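Local coordinates for protein AlyGC (Glaciecola chathamensis, PDB 5GKD) that probably cleaves alginate by beta-elimination, as a polysaccharide lyase of family 6 built from parallel beta-helical folds, at residues 461-466 / 482-487. Numbering follows the deposited sequence.
Sequences GDVLVL and TLTIRA
Strands 462-466 and 482-487 run parallel, the axes of these short segments 24° apart, and V463 to L466 pair in register with T484 to A487 through backbone bonds that include L464 N to T484 O (2.7 Å) and R486 N to L464 O (2.7 Å). Both donors lie nearly in line with the carbonyl they meet. Side chains alternate between two faces. On one, V463 and T484 stand side by side, CG2 of V463 3.8 Å from CB of T484. With CG1 anti to the backbone N (chi1 178°), V463 sets that methyl 3.9 Å from CZ of R486, over the centre of one guanidinium face; NE of R486 also has a long, weak ion pair with D514. A water bridges D462 O (2.7 Å) and T484 OG1 (2.9 Å). On the other face, L464 CD2 meets L483 CD2 at 3.9 Å, and L466 CD1 lies 3.8 Å from I485 CG2. L464 and L483 also both touch I455 of helix 450-457. Replacing L483 with an alanine would probably leave the L464 methyls without their partner on the neighbouring strand and lose the touch on I455. Strands 441-444, 462-466, 482-487 and 510-514 pair in parallel in succession, consistent with consecutive coils of a pectate-lyase-like beta-helix; here backbone bonds set the register, while mainly aliphatic packing on the L464 face and mixed apolar and polar contacts among V463, T484 and R486 join two coils.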
ATOM      1  N   GLY A 461      -1.971  27.346  -3.315  1.00 27.68           N
ATOM      2  CA  GLY A 461      -0.985  28.388  -3.498  1.00 25.57           C
ATOM      3  C   GLY A 461      -0.865  29.367  -2.343  1.00 28.01           C
ATOM      4  O   GLY A 461       0.058  30.181  -2.344  1.00 29.24           O
ATOM      5  N   ASP A 462      -1.748  29.300  -1.351  1.00 30.19           N
ATOM      6  CA  ASP A 462      -1.730  30.269  -0.260  1.00 30.05           C
ATOM      7  C   ASP A 462      -0.517  30.065   0.643  1.00 31.50           C
ATOM      8  O   ASP A 462       0.150  29.028   0.603  1.00 28.40           O
ATOM      9  CB  ASP A 462      -3.006  30.164   0.570  1.00 25.93           C
ATOM     10  CG  ASP A 462      -4.182  30.815  -0.106  1.00 34.17           C
ATOM     11  OD1 ASP A 462      -3.956  31.477  -1.138  1.00 35.61           O
ATOM     12  OD2 ASP A 462      -5.325  30.670   0.387  1.00 36.31           O
ATOM     13  N   VAL A 463      -0.238  31.076   1.471  1.00 31.59           N
ATOM     14  CA  VAL A 463       0.844  31.027   2.455  1.00 28.07           C
ATOM     15  C   VAL A 463       0.249  31.310   3.824  1.00 32.88           C
ATOM     16  O   VAL A 463      -0.310  32.385   4.056  1.00 31.02           O
ATOM     17  CB  VAL A 463       1.970  32.019   2.134  1.00 29.79           C
ATOM     18  CG1 VAL A 463       3.048  31.967   3.211  1.00 33.12           C
ATOM     19  CG2 VAL A 463       2.572  31.722   0.781  1.00 28.03           C
ATOM     20  N   LEU A 464       0.364  30.345   4.726  1.00 31.65           N
ATOM     21  CA  LEU A 464      -0.077  30.512   6.101  1.00 32.00           C
ATOM     22  C   LEU A 464       1.080  31.081   6.920  1.00 36.52           C
ATOM     23  O   LEU A 464       2.182  30.523   6.917  1.00 35.02           O
ATOM     24  CB  LEU A 464      -0.554  29.179   6.679  1.00 34.41           C
ATOM     25  CG  LEU A 464      -1.982  28.660   6.412  1.00 34.97           C
ATOM     26  CD1 LEU A 464      -2.401  28.792   4.965  1.00 36.65           C
ATOM     27  CD2 LEU A 464      -2.139  27.205   6.871  1.00 31.79           C
ATOM     28  N   VAL A 465       0.831  32.202   7.601  1.00 38.22           N
ATOM     29  CA  VAL A 465       1.839  32.909   8.383  1.00 37.49           C
ATOM     30  C   VAL A 465       1.448  32.767   9.849  1.00 37.17           C
ATOM     31  O   VAL A 465       0.512  33.425  10.318  1.00 35.93           O
ATOM     32  CB  VAL A 465       1.960  34.379   7.970  1.00 36.39           C
ATOM     33  CG1 VAL A 465       3.175  35.001   8.615  1.00 39.54           C
ATOM     34  CG2 VAL A 465       2.044  34.487   6.463  1.00 33.91           C
ATOM     35  N   LEU A 466       2.149  31.895  10.571  1.00 35.84           N
ATOM     36  CA  LEU A 466       1.807  31.603  11.956  1.00 36.86           C
ATOM     37  C   LEU A 466       2.425  32.652  12.868  1.00 41.32           C
ATOM     38  O   LEU A 466       3.634  32.908  12.813  1.00 39.70           O
ATOM     39  CB  LEU A 466       2.297  30.212  12.365  1.00 37.06           C
ATOM     40  CG  LEU A 466       2.182  29.039  11.396  1.00 37.69           C
ATOM     41  CD1 LEU A 466       2.771  27.781  12.010  1.00 31.62           C
ATOM     42  CD2 LEU A 466       0.747  28.814  10.995  1.00 33.59           C
ATOM     43  N   THR A 482      -1.730  23.021  -2.750  1.00 24.12           N
ATOM     44  CA  THR A 482      -0.380  23.559  -2.632  1.00 22.54           C
ATOM     45  C   THR A 482      -0.377  24.628  -1.543  1.00 27.10           C
ATOM     46  O   THR A 482      -1.187  25.561  -1.575  1.00 25.30           O
ATOM     47  CB  THR A 482       0.101  24.126  -3.972  1.00 22.88           C
ATOM     48  OG1 THR A 482       0.192  23.062  -4.944  1.00 24.82           O
ATOM     49  CG2 THR A 482       1.458  24.788  -3.822  1.00 20.85           C
ATOM     50  N   LEU A 483       0.518  24.483  -0.571  1.00 25.73           N
ATOM     51  CA  LEU A 483       0.445  25.328   0.615  1.00 26.21           C
ATOM     52  C   LEU A 483       1.835  25.573   1.176  1.00 26.05           C
ATOM     53  O   LEU A 483       2.687  24.684   1.145  1.00 27.39           O
ATOM     54  CB  LEU A 483      -0.436  24.677   1.687  1.00 26.21           C
ATOM     55  CG  LEU A 483      -1.202  25.601   2.624  1.00 32.23           C
ATOM     56  CD1 LEU A 483      -2.390  26.235   1.904  1.00 29.52           C
ATOM     57  CD2 LEU A 483      -1.654  24.838   3.861  1.00 35.68           C
ATOM     58  N   THR A 484       2.053  26.781   1.694  1.00 30.23           N
ATOM     59  CA  THR A 484       3.253  27.128   2.446  1.00 27.86           C
ATOM     60  C   THR A 484       2.856  27.450   3.880  1.00 28.94           C
ATOM     61  O   THR A 484       1.947  28.253   4.109  1.00 34.73           O
ATOM     62  CB  THR A 484       3.988  28.319   1.825  1.00 28.28           C
ATOM     63  OG1 THR A 484       4.441  27.978   0.510  1.00 31.12           O
ATOM     64  CG2 THR A 484       5.189  28.698   2.661  1.00 29.93           C
ATOM     65  N   ILE A 485       3.521  26.819   4.838  1.00 26.19           N
ATOM     66  CA  ILE A 485       3.347  27.122   6.252  1.00 27.79           C
ATOM     67  C   ILE A 485       4.601  27.857   6.720  1.00 30.61           C
ATOM     68  O   ILE A 485       5.690  27.271   6.785  1.00 29.97           O
ATOM     69  CB  ILE A 485       3.078  25.855   7.070  1.00 28.68           C
ATOM     70  CG1 ILE A 485       1.825  25.156   6.528  1.00 24.42           C
ATOM     71  CG2 ILE A 485       2.921  26.200   8.534  1.00 27.17           C
ATOM     72  CD1 ILE A 485       1.385  23.972   7.313  1.00 22.42           C
ATOM     73  N   ARG A 486       4.461  29.148   7.022  1.00 32.69           N
ATOM     74  CA  ARG A 486       5.589  30.026   7.314  1.00 33.68           C
ATOM     75  C   ARG A 486       5.429  30.657   8.688  1.00 33.09           C
ATOM     76  O   ARG A 486       4.363  31.191   9.006  1.00 35.19           O
ATOM     77  CB  ARG A 486       5.708  31.125   6.253  1.00 33.04           C
ATOM     78  CG  ARG A 486       6.803  32.152   6.523  1.00 40.60           C
ATOM     79  CD  ARG A 486       6.823  33.210   5.447  1.00 38.33           C
ATOM     80  NE  ARG A 486       7.078  32.609   4.143  1.00 47.70           N
ATOM     81  CZ  ARG A 486       6.769  33.170   2.977  1.00 48.17           C
ATOM     82  NH1 ARG A 486       6.183  34.364   2.942  1.00 46.04           N
ATOM     83  NH2 ARG A 486       7.042  32.532   1.842  1.00 44.61           N
ATOM     84  N   ALA A 487       6.480  30.607   9.496  1.00 31.51           N
ATOM     85  CA  ALA A 487       6.472  31.321  10.768  1.00 38.21           C
ATOM     86  C   ALA A 487       6.681  32.808  10.521  1.00 37.32           C
ATOM     87  O   ALA A 487       7.550  33.201   9.738  1.00 38.88           O
ATOM     88  CB  ALA A 487       7.561  30.792  11.701  1.00 38.39           C
TER
HETATM   89  O   HOH W   1       2.066  28.110  -1.117  1.00 27.36           O